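Local coordinates for protein phosphoserine phosphatase (Thermococcus onnurineus, PDB 4AP9) that probably hydrolyses L-phosphoserine to L-serine with the help of magnesium, the last step of serine biosynthesis, as an enzyme of the haloacid dehalogenase superfamily, at residues 120-125 with 132-137; 76-81 with 106-111. All coordinates share one frame; numbering follows the deposited sequence.

Contact 1: 120-125 with 132-137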
HETATM    1  N   MSE A 120      -7.609  10.621 -25.139  1.00 13.43           N
HETATM    2  CA  MSE A 120      -7.164  11.677 -24.232  1.00 14.93           C
HETATM    3  C   MSE A 120      -5.989  12.470 -24.785  1.00 13.42           C
HETATM    4  O   MSE A 120      -4.964  11.899 -25.152  1.00 13.19           O
HETATM    5  CB  MSE A 120      -6.728  11.103 -22.884  1.00 15.55           C
HETATM    6  CG  MSE A 120      -5.960  12.107 -22.011  1.00 15.92           C
HETATM    7 SE   MSE A 120      -7.126  13.477 -21.251  1.00 32.40          SE
HETATM    8  CE  MSE A 120      -8.562  12.275 -20.846  1.00  6.28           C
ATOM      9  N   ALA A 121      -6.134  13.790 -24.806  1.00 13.32           N
ATOM     10  CA  ALA A 121      -5.009  14.673 -25.101  1.00 11.92           C
ATOM     11  C   ALA A 121      -5.198  15.989 -24.362  1.00 13.74           C
ATOM     12  O   ALA A 121      -6.182  16.180 -23.643  1.00 11.30           O
ATOM     13  CB  ALA A 121      -4.889  14.924 -26.609  1.00 12.25           C
ATOM     14  N   ASN A 122      -4.256  16.902 -24.538  1.00 11.60           N
ATOM     15  CA  ASN A 122      -4.369  18.213 -23.913  1.00 12.70           C
ATOM     16  C   ASN A 122      -5.349  19.076 -24.705  1.00 12.08           C
ATOM     17  O   ASN A 122      -5.863  18.635 -25.721  1.00 11.83           O
ATOM     18  CB  ASN A 122      -2.984  18.835 -23.773  1.00 12.96           C
ATOM     19  CG  ASN A 122      -2.170  18.160 -22.678  1.00 14.58           C
ATOM     20  OD1 ASN A 122      -2.722  17.786 -21.644  1.00 12.74           O
ATOM     21  ND2 ASN A 122      -0.875  17.972 -22.907  1.00 12.91           N
ATOM     22  N   ARG A 123      -5.670  20.267 -24.217  1.00 11.86           N
ATOM     23  CA  ARG A 123      -6.635  21.103 -24.933  1.00 12.22           C
ATOM     24  C   ARG A 123      -6.105  22.516 -25.042  1.00 12.47           C
ATOM     25  O   ARG A 123      -5.151  22.885 -24.348  1.00 11.27           O
ATOM     26  CB  ARG A 123      -8.024  21.080 -24.259  1.00 14.55           C
ATOM     27  CG  ARG A 123      -8.802  19.782 -24.532  1.00 14.09           C
ATOM     28  CD  ARG A 123     -10.191  19.728 -23.837  1.00 19.34           C
ATOM     29  NE  ARG A 123     -10.839  18.457 -24.153  1.00 16.69           N
ATOM     30  CZ  ARG A 123     -11.753  17.838 -23.406  1.00 20.84           C
ATOM     31  NH1 ARG A 123     -12.169  18.365 -22.261  1.00 22.76           N
ATOM     32  NH2 ARG A 123     -12.254  16.676 -23.811  1.00 18.08           N
ATOM     33  N   ALA A 124      -6.718  23.306 -25.923  1.00 13.01           N
ATOM     34  CA  ALA A 124      -6.274  24.676 -26.145  1.00 13.56           C
ATOM     35  C   ALA A 124      -7.206  25.702 -25.504  1.00 15.55           C
ATOM     36  O   ALA A 124      -8.399  25.454 -25.326  1.00 15.82           O
ATOM     37  CB  ALA A 124      -6.159  24.934 -27.637  1.00 13.93           C
ATOM     38  N   ILE A 125      -6.647  26.855 -25.158  1.00 13.63           N
ATOM     39  CA  ILE A 125      -7.423  27.940 -24.583  1.00 15.56           C
ATOM     40  C   ILE A 125      -7.528  29.052 -25.617  1.00 16.76           C
ATOM     41  O   ILE A 125      -6.524  29.593 -26.061  1.00 15.42           O
ATOM     42  CB  ILE A 125      -6.764  28.467 -23.299  1.00 15.74           C
ATOM     43  CG1 ILE A 125      -6.644  27.341 -22.269  1.00 18.07           C
ATOM     44  CG2 ILE A 125      -7.564  29.644 -22.706  1.00 18.18           C
ATOM     45  CD1 ILE A 125      -5.698  27.650 -21.146  1.00 15.78           C
ATOM     46  N   GLN A 132      -4.580  31.452 -26.360  1.00 17.34           N
ATOM     47  CA  GLN A 132      -4.040  32.008 -25.121  1.00 18.67           C
ATOM     48  C   GLN A 132      -3.092  31.083 -24.354  1.00 19.37           C
ATOM     49  O   GLN A 132      -2.197  31.560 -23.671  1.00 23.32           O
ATOM     50  CB  GLN A 132      -5.170  32.467 -24.191  1.00 20.97           C
ATOM     51  CG  GLN A 132      -5.832  33.756 -24.623  1.00 25.66           C
ATOM     52  CD  GLN A 132      -4.857  34.721 -25.254  1.00 28.37           C
ATOM     53  OE1 GLN A 132      -3.797  35.019 -24.695  1.00 27.42           O
ATOM     54  NE2 GLN A 132      -5.204  35.211 -26.439  1.00 32.31           N
ATOM     55  N   GLY A 133      -3.287  29.772 -24.459  1.00 15.76           N
ATOM     56  CA  GLY A 133      -2.454  28.841 -23.716  1.00 15.64           C
ATOM     57  C   GLY A 133      -2.944  27.408 -23.784  1.00 13.15           C
ATOM     58  O   GLY A 133      -3.819  27.076 -24.595  1.00 14.05           O
ATOM     59  N   ILE A 134      -2.359  26.557 -22.945  1.00 11.18           N
ATOM     60  CA  ILE A 134      -2.662  25.128 -22.955  1.00 12.24           C
ATOM     61  C   ILE A 134      -3.367  24.683 -21.670  1.00 13.72           C
ATOM     62  O   ILE A 134      -3.053  25.166 -20.588  1.00 15.46           O
ATOM     63  CB  ILE A 134      -1.373  24.300 -23.148  1.00 12.85           C
ATOM     64  CG1 ILE A 134      -1.693  22.808 -23.345  1.00 13.31           C
ATOM     65  CG2 ILE A 134      -0.414  24.526 -21.992  1.00 14.04           C
ATOM     66  CD1 ILE A 134      -0.486  21.978 -23.844  1.00 12.84           C
ATOM     67  N   ARG A 135      -4.328  23.781 -21.809  1.00 12.98           N
ATOM     68  CA  ARG A 135      -4.907  23.098 -20.663  1.00 13.18           C
ATOM     69  C   ARG A 135      -4.174  21.778 -20.548  1.00 13.25           C
ATOM     70  O   ARG A 135      -4.330  20.917 -21.416  1.00 12.82           O
ATOM     71  CB  ARG A 135      -6.398  22.804 -20.876  1.00 14.04           C
ATOM     72  CG  ARG A 135      -7.290  24.011 -21.136  1.00 19.19           C
ATOM     73  CD  ARG A 135      -8.772  23.627 -20.936  1.00 22.89           C
ATOM     74  NE  ARG A 135      -9.663  24.438 -21.766  1.00 28.48           N
ATOM     75  CZ  ARG A 135     -10.078  25.664 -21.436  1.00 31.72           C
ATOM     76  NH1 ARG A 135      -9.670  26.219 -20.296  1.00 28.39           N
ATOM     77  NH2 ARG A 135     -10.889  26.344 -22.247  1.00 32.18           N
ATOM     78  N   LEU A 136      -3.375  21.620 -19.493  1.00 11.97           N
ATOM     79  CA  LEU A 136      -2.639  20.380 -19.262  1.00 13.44           C
ATOM     80  C   LEU A 136      -3.545  19.413 -18.524  1.00 15.81           C
ATOM     81  O   LEU A 136      -3.906  19.646 -17.373  1.00 13.66           O
ATOM     82  CB  LEU A 136      -1.376  20.632 -18.423  1.00 14.27           C
ATOM     83  CG  LEU A 136      -0.265  21.505 -19.005  1.00 20.79           C
ATOM     84  CD1 LEU A 136       0.894  21.601 -18.017  1.00 20.92           C
ATOM     85  CD2 LEU A 136       0.231  20.955 -20.337  1.00 16.19           C
ATOM     86  N   ARG A 137      -3.932  18.338 -19.194  1.00 12.08           N
ATOM     87  CA  ARG A 137      -5.013  17.503 -18.676  1.00 14.95           C
ATOM     88  C   ARG A 137      -4.507  16.233 -18.003  1.00 14.45           C
ATOM     89  O   ARG A 137      -5.284  15.466 -17.422  1.00 14.28           O
ATOM     90  CB  ARG A 137      -5.990  17.207 -19.806  1.00 14.73           C
ATOM     91  CG  ARG A 137      -6.518  18.502 -20.428  1.00 15.22           C
ATOM     92  CD  ARG A 137      -7.618  18.267 -21.439  1.00 14.94           C
ATOM     93  NE  ARG A 137      -8.783  17.637 -20.826  1.00 20.33           N
ATOM     94  CZ  ARG A 137      -9.348  16.526 -21.285  1.00 19.44           C
ATOM     95  NH1 ARG A 137      -8.859  15.932 -22.362  1.00 19.40           N
ATOM     96  NH2 ARG A 137     -10.404  16.013 -20.675  1.00 21.78           N
TER
HETATM   97  O   HOH W   1     -10.605  24.042 -24.372  1.00 22.40           O
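Arg137 packs its guanidinium between Arg123 and Met120, a selenomethionine, and this is the tight end of the contact. The Arg123 guanidinium lies flat over one face, the planes 10° apart and the two CZ atoms of Arg123 and Arg137 at 3.5 Å; over the other face Met120 SE sits 3.2 Å from Arg137 NH1. A bend at chi3 (62°) brings the group round to Ala121, whose O accepts a hydrogen bond from Arg137 NH1 at 3.0 Å. Glu106 forms a salt bridge with each arginine, which probably offsets the like charges. With an alanine in place of Arg137, the Ala121 carbonyl would probably lose this donor, Glu106 one of its mates and Arg123 its stacking surface. Arg137 N gives Asn122 OD1 a hydrogen bond nearly straight at the hydrogen (2.8 Å, 176°), though tilted from the amide carbonyl plane. The segments belong to the antiparallel hairpin 118-127/130-135 at one margin of the HAD core sheet, which runs on into the second subunit. The Arg135 side is looser: Ile125 CG1 lies off-centre over its guanidinium, 3.8 Å from Arg135 NH1, and a water bridges Arg135 NE and Ala124 O, 2.8 Å from each, while Asp4 of the second subunit takes Arg135 NH1 in a salt bridge.

Contact 2: 76-81 with 106-111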
ATOM      1  N   GLU A  76      -6.265  19.484 -41.025  1.00 20.28           N
ATOM      2  CA  GLU A  76      -6.239  19.022 -42.408  1.00 21.48           C
ATOM      3  C   GLU A  76      -5.031  18.124 -42.712  1.00 22.72           C
ATOM      4  O   GLU A  76      -5.051  17.344 -43.665  1.00 25.67           O
ATOM      5  CB  GLU A  76      -6.290  20.220 -43.356  1.00 25.67           C
ATOM      6  CG  GLU A  76      -7.607  20.979 -43.254  1.00 27.26           C
ATOM      7  CD  GLU A  76      -7.626  22.254 -44.063  1.00 31.81           C
ATOM      8  OE1 GLU A  76      -6.650  22.509 -44.801  1.00 30.04           O
ATOM      9  OE2 GLU A  76      -8.624  23.002 -43.954  1.00 32.12           O
ATOM     10  N   LYS A  77      -3.985  18.230 -41.899  1.00 19.99           N
ATOM     11  CA  LYS A  77      -2.792  17.408 -42.076  1.00 19.89           C
ATOM     12  C   LYS A  77      -2.848  16.137 -41.228  1.00 20.75           C
ATOM     13  O   LYS A  77      -1.912  15.345 -41.212  1.00 23.34           O
ATOM     14  CB  LYS A  77      -1.531  18.206 -41.741  1.00 20.91           C
ATOM     15  CG  LYS A  77      -1.111  19.180 -42.826  1.00 23.28           C
ATOM     16  CD  LYS A  77       0.329  19.649 -42.625  1.00 21.55           C
ATOM     17  CE  LYS A  77       0.781  20.569 -43.743  1.00 23.23           C
ATOM     18  NZ  LYS A  77       2.269  20.763 -43.731  1.00 26.47           N
ATOM     19  N   VAL A  78      -3.952  15.952 -40.525  1.00 18.44           N
ATOM     20  CA  VAL A  78      -4.133  14.798 -39.662  1.00 18.56           C
ATOM     21  C   VAL A  78      -5.215  13.919 -40.255  1.00 20.54           C
ATOM     22  O   VAL A  78      -6.361  14.343 -40.379  1.00 20.60           O
ATOM     23  CB  VAL A  78      -4.584  15.242 -38.256  1.00 16.22           C
ATOM     24  CG1 VAL A  78      -4.838  14.037 -37.364  1.00 17.89           C
ATOM     25  CG2 VAL A  78      -3.556  16.196 -37.648  1.00 17.72           C
ATOM     26  N   ASN A  79      -4.862  12.695 -40.628  1.00 21.76           N
ATOM     27  CA  ASN A  79      -5.835  11.797 -41.240  1.00 22.56           C
ATOM     28  C   ASN A  79      -5.694  10.380 -40.701  1.00 21.72           C
ATOM     29  O   ASN A  79      -4.586   9.929 -40.438  1.00 22.04           O
ATOM     30  CB  ASN A  79      -5.685  11.818 -42.768  1.00 25.01           C
ATOM     31  CG  ASN A  79      -5.641  13.245 -43.334  1.00 29.73           C
ATOM     32  OD1 ASN A  79      -6.674  13.918 -43.444  1.00 33.80           O
ATOM     33  ND2 ASN A  79      -4.440  13.710 -43.694  1.00 28.84           N
ATOM     34  N   VAL A  80      -6.817   9.694 -40.511  1.00 20.04           N
ATOM     35  CA  VAL A  80      -6.794   8.285 -40.118  1.00 19.62           C
ATOM     36  C   VAL A  80      -6.528   7.422 -41.341  1.00 21.34           C
ATOM     37  O   VAL A  80      -7.411   7.227 -42.172  1.00 21.46           O
ATOM     38  CB  VAL A  80      -8.130   7.865 -39.509  1.00 23.08           C
ATOM     39  CG1 VAL A  80      -8.096   6.401 -39.101  1.00 21.43           C
ATOM     40  CG2 VAL A  80      -8.464   8.764 -38.333  1.00 20.67           C
ATOM     41  N   SER A  81      -5.307   6.908 -41.449  1.00 21.10           N
ATOM     42  CA  SER A  81      -4.922   6.081 -42.591  1.00 22.01           C
ATOM     43  C   SER A  81      -5.543   4.692 -42.502  1.00 20.94           C
ATOM     44  O   SER A  81      -5.988   4.267 -41.436  1.00 19.95           O
ATOM     45  CB  SER A  81      -3.402   5.955 -42.657  1.00 22.74           C
ATOM     46  OG  SER A  81      -2.922   5.169 -41.575  1.00 19.87           O
ATOM     47  N   GLU A 106      -6.283  18.033 -28.534  1.00 11.51           N
ATOM     48  CA  GLU A 106      -7.447  17.276 -28.987  1.00 12.49           C
ATOM     49  C   GLU A 106      -8.093  17.911 -30.208  1.00 14.55           C
ATOM     50  O   GLU A 106      -8.657  17.214 -31.052  1.00 15.51           O
ATOM     51  CB  GLU A 106      -8.497  17.164 -27.875  1.00 13.94           C
ATOM     52  CG  GLU A 106      -8.119  16.148 -26.791  1.00 15.22           C
ATOM     53  CD  GLU A 106      -9.304  15.729 -25.935  1.00 19.92           C
ATOM     54  OE1 GLU A 106     -10.413  16.280 -26.141  1.00 17.57           O
ATOM     55  OE2 GLU A 106      -9.119  14.836 -25.062  1.00 20.25           O
ATOM     56  N   GLU A 107      -8.017  19.239 -30.284  1.00 13.56           N
ATOM     57  CA  GLU A 107      -8.687  20.002 -31.324  1.00 15.73           C
ATOM     58  C   GLU A 107      -8.057  19.695 -32.681  1.00 15.75           C
ATOM     59  O   GLU A 107      -8.747  19.592 -33.703  1.00 17.48           O
ATOM     60  CB  GLU A 107      -8.638  21.505 -30.996  1.00 15.56           C
ATOM     61  CG  GLU A 107      -9.371  21.905 -29.678  1.00 17.82           C
ATOM     62  CD  GLU A 107      -8.479  21.866 -28.418  1.00 15.79           C
ATOM     63  OE1 GLU A 107      -7.403  21.237 -28.441  1.00 14.44           O
ATOM     64  OE2 GLU A 107      -8.848  22.501 -27.405  1.00 16.67           O
ATOM     65  N   VAL A 108      -6.743  19.523 -32.673  1.00 13.78           N
ATOM     66  CA  VAL A 108      -6.004  19.170 -33.876  1.00 15.43           C
ATOM     67  C   VAL A 108      -6.069  17.663 -34.190  1.00 17.27           C
ATOM     68  O   VAL A 108      -6.082  17.257 -35.358  1.00 16.14           O
ATOM     69  CB  VAL A 108      -4.552  19.623 -33.742  1.00 17.04           C
ATOM     70  CG1 VAL A 108      -3.717  19.103 -34.879  1.00 19.38           C
ATOM     71  CG2 VAL A 108      -4.498  21.138 -33.704  1.00 16.94           C
ATOM     72  N   LEU A 109      -6.132  16.841 -33.152  1.00 15.94           N
ATOM     73  CA  LEU A 109      -6.138  15.387 -33.344  1.00 16.95           C
ATOM     74  C   LEU A 109      -7.563  14.848 -33.414  1.00 18.11           C
ATOM     75  O   LEU A 109      -7.806  13.651 -33.274  1.00 18.37           O
ATOM     76  CB  LEU A 109      -5.350  14.695 -32.232  1.00 16.18           C
ATOM     77  CG  LEU A 109      -3.842  14.960 -32.273  1.00 17.40           C
ATOM     78  CD1 LEU A 109      -3.142  14.308 -31.078  1.00 18.59           C
ATOM     79  CD2 LEU A 109      -3.234  14.477 -33.592  1.00 15.39           C
ATOM     80  N   GLU A 110      -8.496  15.751 -33.651  1.00 18.19           N
ATOM     81  CA  GLU A 110      -9.905  15.408 -33.747  1.00 19.91           C
ATOM     82  C   GLU A 110     -10.224  14.188 -34.641  1.00 20.68           C
ATOM     83  O   GLU A 110     -11.116  13.395 -34.318  1.00 18.57           O
ATOM     84  CB  GLU A 110     -10.686  16.652 -34.177  1.00 20.96           C
ATOM     85  CG  GLU A 110     -12.179  16.479 -34.154  1.00 25.95           C
ATOM     86  CD  GLU A 110     -12.703  15.907 -35.443  1.00 32.40           C
ATOM     87  OE1 GLU A 110     -11.921  15.833 -36.421  1.00 31.15           O
ATOM     88  OE2 GLU A 110     -13.894  15.522 -35.476  1.00 36.33           O
ATOM     89  N   PRO A 111      -9.497  14.020 -35.758  1.00 19.45           N
ATOM     90  CA  PRO A 111      -9.814  12.840 -36.578  1.00 19.16           C
ATOM     91  C   PRO A 111      -9.707  11.495 -35.828  1.00 19.60           C
ATOM     92  O   PRO A 111     -10.356  10.525 -36.218  1.00 19.32           O
ATOM     93  CB  PRO A 111      -8.787  12.923 -37.726  1.00 18.66           C
ATOM     94  CG  PRO A 111      -8.464  14.378 -37.841  1.00 19.67           C
ATOM     95  CD  PRO A 111      -8.532  14.920 -36.422  1.00 19.96           C
TER
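Val108 is the first residue of 106-111 to meet the other loop, and it does so twice through Val78. Val108 O lies 3.6 Å from Val78 CG2, and the same methyl packs against Val108 CG1 at 4.0 Å, the two side chains crossing at about a right angle. At Leu109 the CB is directed away from 76-81, yet the chain runs on far enough to bring Leu109 CD2 within 4.1 Å of Val78 CG1. Val78 can serve both neighbours because its methyls are split: CG1 stands anti to the backbone N (chi1 177°), while CG2 stands anti to the carbonyl carbon. Past Glu110 the chain reaches Pro111, which gives the broadest surface of this segment. Pro111 CG sits 3.7 Å from Val78 CG1 and also rests against the backbone, 3.3 Å from Val78 O. Val80 touches the far end of the same residue, with Val80 CG2 3.3 Å from Pro111 O. The packing between the two loops is therefore apolar side chain on side chain and on carbonyl oxygen, with no polar bond between them. The loop 76-81 follows the helices 25-33 to 68-73, consistent with the helical cap of phosphoserine phosphatases, and leads back to helix 82-93 of the core. Around the contact, Val108 also packs on Phe25 of helix 25-33 and Phe71 of helix 68-73, while Leu109 lies on Phe119 of strand 118-127.

In the fold
From the N terminus the chain passes strand 11-15 and the helices 25-33 to 68-73 before it reaches 76-81. It then runs through helix 82-93 and strand 97-102, and contact 2 closes that 24-residue excursion by bringing 106-111 back to the loop ahead of the helix. Only afterwards does contact 1 open and close, a short hairpin return from 120-125 to 132-137, so the two follow in series and neither nests nor crosses. Their centres lie about 16 Å apart, yet they are joined directly: probable hydrogen bonds link Glu106 N to Asn122 O (2.9 Å) and Glu107 OE2 to Ala124 N (2.7 Å). The loop 106-111 thus ties the loop before helix 82-93 to the hairpin.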